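Local coordinates for probable cobalt-precorrin-6B C(15)-methyltransferase (decarboxylating) (PDB 1L3I), which probably methylates C-15 of cobalt-precorrin-6B with S-adenosyl-L-methionine and then decarboxylates C-12, giving cobalt-precorrin-7 on the anaerobic route to cobalamin, at residues V13-M26 with G43-V55. Numbering follows the deposited sequence.
Sequences VPGPTAMEVRCLIM and GTGGVTLELAGRV. With SAH (S-adenosyl-L-homocysteine), chain G.
Gly43 lies against Val13, with Val13 CG1 3.3 Å from Gly43 C; chi1 of 180° puts CG1 anti to the backbone N, the branch that meets Gly43. Thr44 then grips the Pro14 carbonyl: OG1 donates to Pro14 O over 2.9 Å, from above the carbonyl plane, and a water bridges the same hydroxyl to Val13 O. Gly45 and Gly46 turn their amides to one carboxylate oxygen of S-adenosyl-L-homocysteine, OXT, weakly from Gly45 N and at 3.0 Å from Gly46 N, while Thr17 N donates to its other oxygen, O. Gly46 has room for no side chain, since a CB would clash with Arg22 CD and with the ligand. This is the glycine-rich turn of the Rossmann-like methyltransferase fold, leading from strand 36-40 into helix 46-52, with Pro14 to Thr17 lying against the homocysteine part of the ligand. Val47 CG2 packs on Ile25 CD1, the two side chains crossing at about a right angle. One turn on, Glu50 OE2 meets Arg22 NH1 at 2.7 Å in a salt bridge near the guanidinium plane, although the N-H...OE2 angle of 123° makes the hydrogen bond weak. The bend at chi3 (-70°) turns the guanidinium so that NE also donates to Thr17 O at 2.8 Å; Asp4 pairs with NH2. A leucine in place of Arg22 would probably leave Glu50 without this charge partner and Thr17 O without its NE donor. Glu50 CB also lies 3.8 Å from SE of Met26, a selenomethionine, and Leu51 CD2 approaches Met26 SE at 3.9 Å.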
ATOM      1  N   VAL A  13      14.461   6.326  21.986  1.00 31.16           N
ATOM      2  CA  VAL A  13      15.060   5.349  21.082  1.00 29.60           C
ATOM      3  C   VAL A  13      13.974   4.759  20.171  1.00 30.03           C
ATOM      4  O   VAL A  13      12.977   4.227  20.647  1.00 29.97           O
ATOM      5  CB  VAL A  13      15.790   4.209  21.870  1.00 30.04           C
ATOM      6  CG1 VAL A  13      16.397   3.207  20.922  1.00 22.04           C
ATOM      7  CG2 VAL A  13      16.868   4.785  22.777  1.00 21.10           C
ATOM      8  N   PRO A  14      14.122   4.933  18.840  1.00 30.88           N
ATOM      9  CA  PRO A  14      13.123   4.388  17.917  1.00 27.09           C
ATOM     10  C   PRO A  14      13.151   2.884  17.796  1.00 26.85           C
ATOM     11  O   PRO A  14      14.161   2.243  18.066  1.00 30.58           O
ATOM     12  CB  PRO A  14      13.464   5.092  16.605  1.00 26.92           C
ATOM     13  CG  PRO A  14      14.892   5.433  16.730  1.00 27.66           C
ATOM     14  CD  PRO A  14      15.056   5.837  18.145  1.00 27.91           C
ATOM     15  N   GLY A  15      12.002   2.315  17.480  1.00 28.21           N
ATOM     16  CA  GLY A  15      11.920   0.880  17.297  1.00 30.96           C
ATOM     17  C   GLY A  15      10.965   0.241  18.269  1.00 33.09           C
ATOM     18  O   GLY A  15      10.321   0.933  19.041  1.00 38.46           O
ATOM     19  N   PRO A  16      10.809  -1.098  18.237  1.00 34.58           N
ATOM     20  CA  PRO A  16      11.568  -1.976  17.337  1.00 31.49           C
ATOM     21  C   PRO A  16      11.007  -1.875  15.925  1.00 31.79           C
ATOM     22  O   PRO A  16       9.911  -1.384  15.719  1.00 30.49           O
ATOM     23  CB  PRO A  16      11.287  -3.355  17.929  1.00 35.08           C
ATOM     24  CG  PRO A  16       9.864  -3.221  18.401  1.00 34.95           C
ATOM     25  CD  PRO A  16       9.885  -1.856  19.083  1.00 34.45           C
ATOM     26  N   THR A  17      11.814  -2.288  14.959  1.00 33.77           N
ATOM     27  CA  THR A  17      11.399  -2.284  13.562  1.00 33.11           C
ATOM     28  C   THR A  17      10.230  -3.275  13.444  1.00 30.45           C
ATOM     29  O   THR A  17      10.217  -4.308  14.117  1.00 28.23           O
ATOM     30  CB  THR A  17      12.563  -2.688  12.629  1.00 31.08           C
ATOM     31  OG1 THR A  17      13.571  -1.672  12.674  1.00 32.71           O
ATOM     32  CG2 THR A  17      12.094  -2.863  11.191  1.00 27.90           C
ATOM     33  N   ALA A  18       9.218  -2.882  12.678  1.00 30.40           N
ATOM     34  CA  ALA A  18       8.030  -3.684  12.425  1.00 28.72           C
ATOM     35  C   ALA A  18       8.378  -5.159  12.246  1.00 32.81           C
ATOM     36  O   ALA A  18       9.193  -5.503  11.380  1.00 36.81           O
ATOM     37  CB  ALA A  18       7.335  -3.166  11.171  1.00 27.39           C
HETATM   38  N   MSE A  19       7.724  -6.033  13.010  1.00 28.69           N
HETATM   39  CA  MSE A  19       7.962  -7.478  12.936  1.00 26.53           C
HETATM   40  C   MSE A  19       7.997  -8.015  11.509  1.00 25.78           C
HETATM   41  O   MSE A  19       8.912  -8.735  11.156  1.00 32.01           O
HETATM   42  CB  MSE A  19       6.915  -8.248  13.756  1.00 29.30           C
HETATM   43  CG  MSE A  19       7.147  -9.760  13.862  1.00 33.78           C
HETATM   44 SE   MSE A  19       6.365 -10.797  12.388  1.00 40.23          SE
HETATM   45  CE  MSE A  19       7.834 -11.607  11.623  1.00 49.53           C
ATOM     46  N   GLU A  20       7.035  -7.613  10.684  1.00 22.17           N
ATOM     47  CA  GLU A  20       6.978  -8.100   9.310  1.00 20.60           C
ATOM     48  C   GLU A  20       8.204  -7.655   8.530  1.00 23.44           C
ATOM     49  O   GLU A  20       8.654  -8.359   7.641  1.00 24.74           O
ATOM     50  CB  GLU A  20       5.687  -7.639   8.615  1.00 24.17           C
ATOM     51  CG  GLU A  20       4.380  -8.055   9.311  1.00 22.63           C
ATOM     52  CD  GLU A  20       3.960  -7.142  10.480  1.00 23.88           C
ATOM     53  OE1 GLU A  20       4.603  -6.105  10.753  1.00 25.68           O
ATOM     54  OE2 GLU A  20       2.949  -7.456  11.116  1.00 25.18           O
ATOM     55  N   VAL A  21       8.778  -6.511   8.896  1.00 23.10           N
ATOM     56  CA  VAL A  21       9.966  -6.010   8.230  1.00 23.49           C
ATOM     57  C   VAL A  21      11.170  -6.782   8.754  1.00 25.43           C
ATOM     58  O   VAL A  21      12.021  -7.217   7.981  1.00 30.43           O
ATOM     59  CB  VAL A  21      10.141  -4.500   8.431  1.00 25.14           C
ATOM     60  CG1 VAL A  21      11.499  -4.035   7.911  1.00 23.03           C
ATOM     61  CG2 VAL A  21       9.026  -3.762   7.707  1.00 24.77           C
ATOM     62  N   ARG A  22      11.219  -7.000  10.062  1.00 26.40           N
ATOM     63  CA  ARG A  22      12.321  -7.759  10.664  1.00 26.76           C
ATOM     64  C   ARG A  22      12.328  -9.193  10.108  1.00 30.32           C
ATOM     65  O   ARG A  22      13.383  -9.786   9.882  1.00 33.39           O
ATOM     66  CB  ARG A  22      12.194  -7.774  12.185  1.00 21.04           C
ATOM     67  CG  ARG A  22      12.406  -6.422  12.813  1.00 25.85           C
ATOM     68  CD  ARG A  22      12.456  -6.494  14.323  1.00 29.75           C
ATOM     69  NE  ARG A  22      11.157  -6.799  14.909  1.00 30.97           N
ATOM     70  CZ  ARG A  22      10.891  -7.890  15.624  1.00 32.57           C
ATOM     71  NH1 ARG A  22      11.820  -8.806  15.852  1.00 35.39           N
ATOM     72  NH2 ARG A  22       9.667  -8.092  16.091  1.00 32.17           N
ATOM     73  N   CYS A  23      11.141  -9.716   9.829  1.00 27.79           N
ATOM     74  CA  CYS A  23      10.988 -11.052   9.276  1.00 25.05           C
ATOM     75  C   CYS A  23      11.663 -11.101   7.911  1.00 24.40           C
ATOM     76  O   CYS A  23      12.483 -11.985   7.647  1.00 25.26           O
ATOM     77  CB  CYS A  23       9.501 -11.370   9.146  1.00 23.97           C
ATOM     78  SG  CYS A  23       9.073 -12.984   8.465  1.00 28.81           S
ATOM     79  N   LEU A  24      11.369 -10.112   7.071  1.00 22.58           N
ATOM     80  CA  LEU A  24      11.940 -10.040   5.730  1.00 23.10           C
ATOM     81  C   LEU A  24      13.441  -9.783   5.788  1.00 26.72           C
ATOM     82  O   LEU A  24      14.193 -10.344   4.990  1.00 29.39           O
ATOM     83  CB  LEU A  24      11.217  -8.988   4.874  1.00 24.40           C
ATOM     84  CG  LEU A  24      11.610  -8.871   3.400  1.00 21.16           C
ATOM     85  CD1 LEU A  24      11.577 -10.214   2.695  1.00 22.30           C
ATOM     86  CD2 LEU A  24      10.691  -7.905   2.719  1.00 23.39           C
ATOM     87  N   ILE A  25      13.884  -8.955   6.735  1.00 26.03           N
ATOM     88  CA  ILE A  25      15.320  -8.680   6.874  1.00 26.54           C
ATOM     89  C   ILE A  25      16.042 -10.013   7.105  1.00 29.23           C
ATOM     90  O   ILE A  25      17.100 -10.266   6.523  1.00 29.32           O
ATOM     91  CB  ILE A  25      15.624  -7.720   8.044  1.00 26.85           C
ATOM     92  CG1 ILE A  25      15.035  -6.329   7.762  1.00 22.98           C
ATOM     93  CG2 ILE A  25      17.134  -7.644   8.283  1.00 24.43           C
ATOM     94  CD1 ILE A  25      15.255  -5.333   8.872  1.00 22.05           C
HETATM   95  N   MSE A  26      15.451 -10.874   7.936  1.00 29.62           N
HETATM   96  CA  MSE A  26      16.040 -12.178   8.229  1.00 30.80           C
HETATM   97  C   MSE A  26      16.031 -13.096   6.992  1.00 33.92           C
HETATM   98  O   MSE A  26      16.989 -13.840   6.770  1.00 35.30           O
HETATM   99  CB  MSE A  26      15.331 -12.855   9.411  1.00 28.40           C
HETATM  100  CG  MSE A  26      15.495 -12.118  10.743  1.00 32.18           C
HETATM  101 SE   MSE A  26      17.375 -11.698  11.254  1.00 41.96          SE
HETATM  102  CE  MSE A  26      17.788 -13.339  12.109  1.00 48.96           C
ATOM    103  N   GLY A  43      19.249   0.644  17.809  1.00 27.36           N
ATOM    104  CA  GLY A  43      18.048   1.211  18.410  1.00 28.36           C
ATOM    105  C   GLY A  43      17.510   0.439  19.607  1.00 29.85           C
ATOM    106  O   GLY A  43      18.217   0.267  20.585  1.00 30.58           O
ATOM    107  N   THR A  44      16.253   0.001  19.513  1.00 29.74           N
ATOM    108  CA  THR A  44      15.583  -0.775  20.556  1.00 27.78           C
ATOM    109  C   THR A  44      16.090  -2.234  20.617  1.00 28.50           C
ATOM    110  O   THR A  44      15.926  -2.915  21.629  1.00 26.78           O
ATOM    111  CB  THR A  44      14.057  -0.738  20.341  1.00 28.57           C
ATOM    112  OG1 THR A  44      13.612   0.617  20.354  1.00 27.17           O
ATOM    113  CG2 THR A  44      13.315  -1.499  21.415  1.00 26.96           C
ATOM    114  N   GLY A  45      16.675  -2.717  19.525  1.00 25.82           N
ATOM    115  CA  GLY A  45      17.200  -4.067  19.510  1.00 25.10           C
ATOM    116  C   GLY A  45      16.430  -5.050  18.660  1.00 25.89           C
ATOM    117  O   GLY A  45      16.774  -6.226  18.621  1.00 29.41           O
ATOM    118  N   GLY A  46      15.430  -4.576  17.929  1.00 27.68           N
ATOM    119  CA  GLY A  46      14.633  -5.455  17.085  1.00 29.72           C
ATOM    120  C   GLY A  46      15.418  -6.369  16.142  1.00 29.34           C
ATOM    121  O   GLY A  46      15.124  -7.550  16.018  1.00 32.60           O
ATOM    122  N   VAL A  47      16.417  -5.825  15.460  1.00 30.65           N
ATOM    123  CA  VAL A  47      17.216  -6.621  14.529  1.00 29.66           C
ATOM    124  C   VAL A  47      18.298  -7.404  15.268  1.00 28.04           C
ATOM    125  O   VAL A  47      18.543  -8.564  14.963  1.00 27.13           O
ATOM    126  CB  VAL A  47      17.815  -5.719  13.422  1.00 25.87           C
ATOM    127  CG1 VAL A  47      18.711  -6.508  12.512  1.00 24.14           C
ATOM    128  CG2 VAL A  47      16.683  -5.067  12.621  1.00 26.56           C
ATOM    129  N   THR A  48      18.900  -6.764  16.266  1.00 28.73           N
ATOM    130  CA  THR A  48      19.947  -7.391  17.071  1.00 31.97           C
ATOM    131  C   THR A  48      19.500  -8.692  17.772  1.00 33.57           C
ATOM    132  O   THR A  48      20.221  -9.702  17.751  1.00 27.37           O
ATOM    133  CB  THR A  48      20.521  -6.402  18.102  1.00 29.76           C
ATOM    134  OG1 THR A  48      21.255  -5.387  17.405  1.00 31.91           O
ATOM    135  CG2 THR A  48      21.438  -7.106  19.094  1.00 26.40           C
ATOM    136  N   LEU A  49      18.311  -8.675  18.375  1.00 33.30           N
ATOM    137  CA  LEU A  49      17.792  -9.853  19.060  1.00 31.01           C
ATOM    138  C   LEU A  49      17.601 -11.036  18.116  1.00 32.92           C
ATOM    139  O   LEU A  49      17.977 -12.161  18.449  1.00 34.60           O
ATOM    140  CB  LEU A  49      16.491  -9.532  19.792  1.00 27.66           C
ATOM    141  CG  LEU A  49      16.686  -9.186  21.268  1.00 30.08           C
ATOM    142  CD1 LEU A  49      17.225  -7.773  21.445  1.00 29.16           C
ATOM    143  CD2 LEU A  49      15.385  -9.331  21.984  1.00 31.06           C
ATOM    144  N   GLU A  50      17.049 -10.774  16.933  1.00 33.84           N
ATOM    145  CA  GLU A  50      16.823 -11.821  15.935  1.00 33.97           C
ATOM    146  C   GLU A  50      18.133 -12.415  15.431  1.00 31.92           C
ATOM    147  O   GLU A  50      18.247 -13.631  15.268  1.00 32.05           O
ATOM    148  CB  GLU A  50      16.006 -11.284  14.757  1.00 34.78           C
ATOM    149  CG  GLU A  50      14.662 -10.678  15.153  1.00 36.57           C
ATOM    150  CD  GLU A  50      13.748 -11.653  15.896  1.00 38.71           C
ATOM    151  OE1 GLU A  50      13.925 -12.879  15.780  1.00 38.32           O
ATOM    152  OE2 GLU A  50      12.828 -11.182  16.589  1.00 40.81           O
ATOM    153  N   LEU A  51      19.111 -11.548  15.176  1.00 34.26           N
ATOM    154  CA  LEU A  51      20.429 -11.994  14.718  1.00 33.63           C
ATOM    155  C   LEU A  51      21.143 -12.752  15.832  1.00 37.86           C
ATOM    156  O   LEU A  51      21.810 -13.764  15.570  1.00 38.25           O
ATOM    157  CB  LEU A  51      21.285 -10.805  14.299  1.00 27.92           C
ATOM    158  CG  LEU A  51      20.945 -10.134  12.973  1.00 29.76           C
ATOM    159  CD1 LEU A  51      21.798  -8.887  12.835  1.00 29.24           C
ATOM    160  CD2 LEU A  51      21.182 -11.116  11.823  1.00 28.92           C
ATOM    161  N   ALA A  52      20.988 -12.276  17.069  1.00 37.69           N
ATOM    162  CA  ALA A  52      21.612 -12.895  18.236  1.00 40.73           C
ATOM    163  C   ALA A  52      21.347 -14.402  18.323  1.00 43.67           C
ATOM    164  O   ALA A  52      22.270 -15.201  18.531  1.00 44.49           O
ATOM    165  CB  ALA A  52      21.139 -12.203  19.516  1.00 38.70           C
ATOM    166  N   GLY A  53      20.093 -14.792  18.130  1.00 45.16           N
ATOM    167  CA  GLY A  53      19.755 -16.201  18.206  1.00 44.81           C
ATOM    168  C   GLY A  53      20.010 -17.018  16.954  1.00 44.91           C
ATOM    169  O   GLY A  53      19.642 -18.184  16.925  1.00 47.87           O
ATOM    170  N   ARG A  54      20.655 -16.444  15.936  1.00 44.51           N
ATOM    171  CA  ARG A  54      20.888 -17.190  14.698  1.00 43.80           C
ATOM    172  C   ARG A  54      22.314 -17.226  14.181  1.00 46.16           C
ATOM    173  O   ARG A  54      22.666 -18.111  13.385  1.00 49.47           O
ATOM    174  CB  ARG A  54      19.957 -16.694  13.588  1.00 43.55           C
ATOM    175  CG  ARG A  54      18.499 -16.869  13.932  1.00 47.99           C
ATOM    176  CD  ARG A  54      17.610 -16.398  12.846  1.00 54.01           C
ATOM    177  NE  ARG A  54      16.245 -16.276  13.340  1.00 64.48           N
ATOM    178  CZ  ARG A  54      15.207 -15.892  12.611  1.00 69.10           C
ATOM    179  NH1 ARG A  54      15.366 -15.571  11.335  1.00 73.17           N
ATOM    180  NH2 ARG A  54      13.997 -15.884  13.155  1.00 71.82           N
ATOM    181  N   VAL A  55      23.137 -16.270  14.601  1.00 44.77           N
ATOM    182  CA  VAL A  55      24.514 -16.219  14.136  1.00 41.01           C
ATOM    183  C   VAL A  55      25.515 -16.469  15.265  1.00 42.52           C
ATOM    184  O   VAL A  55      25.134 -16.645  16.430  1.00 43.17           O
ATOM    185  CB  VAL A  55      24.831 -14.885  13.377  1.00 37.40           C
ATOM    186  CG1 VAL A  55      23.890 -14.709  12.214  1.00 32.15           C
ATOM    187  CG2 VAL A  55      24.746 -13.696  14.302  1.00 33.25           C
TER
HETATM  188  N   SAH G 801      16.208  -1.438  13.934  1.00 24.40           N
HETATM  189  CA  SAH G 801      16.103  -1.048  15.344  1.00 25.22           C
HETATM  190  CB  SAH G 801      15.790   0.465  15.496  1.00 26.46           C
HETATM  191  CG  SAH G 801      16.886   1.377  14.879  1.00 32.28           C
HETATM  192  SD  SAH G 801      16.636   3.151  15.031  1.00 30.67           S
HETATM  193  C   SAH G 801      15.020  -1.888  16.006  1.00 23.12           C
HETATM  194  O   SAH G 801      14.444  -2.732  15.296  1.00 22.92           O
HETATM  195  OXT SAH G 801      14.778  -1.712  17.217  1.00 26.17           O
HETATM  196  C5' SAH G 801      18.097   3.798  14.255  1.00 27.48           C
HETATM  197  C4' SAH G 801      19.259   3.886  15.180  1.00 28.12           C
HETATM  198  O4' SAH G 801      20.313   4.453  14.379  1.00 32.86           O
HETATM  199  C3' SAH G 801      19.088   4.852  16.455  1.00 23.07           C
HETATM  200  O3' SAH G 801      19.126   4.251  17.789  1.00 26.90           O
HETATM  201  C2' SAH G 801      20.215   5.869  16.164  1.00 26.30           C
HETATM  202  O2' SAH G 801      20.815   6.544  17.280  1.00 23.62           O
HETATM  203  C1' SAH G 801      21.160   5.033  15.330  1.00 29.49           C
HETATM  204  N9  SAH G 801      22.152   5.688  14.487  1.00 31.13           N
HETATM  205  C8  SAH G 801      21.917   6.616  13.443  1.00 34.09           C
HETATM  206  N7  SAH G 801      23.029   6.987  12.885  1.00 29.89           N
HETATM  207  C5  SAH G 801      24.051   6.301  13.578  1.00 30.85           C
HETATM  208  C6  SAH G 801      25.452   6.273  13.459  1.00 29.82           C
HETATM  209  N6  SAH G 801      26.100   6.995  12.538  1.00 27.66           N
HETATM  210  N1  SAH G 801      26.180   5.481  14.295  1.00 35.54           N
HETATM  211  C2  SAH G 801      25.523   4.768  15.202  1.00 32.29           C
HETATM  212  N3  SAH G 801      24.220   4.710  15.412  1.00 30.84           N
HETATM  213  C4  SAH G 801      23.525   5.499  14.568  1.00 25.36           C
HETATM  214  O   HOH W   1      12.652   2.255  22.178  1.00 28.04           O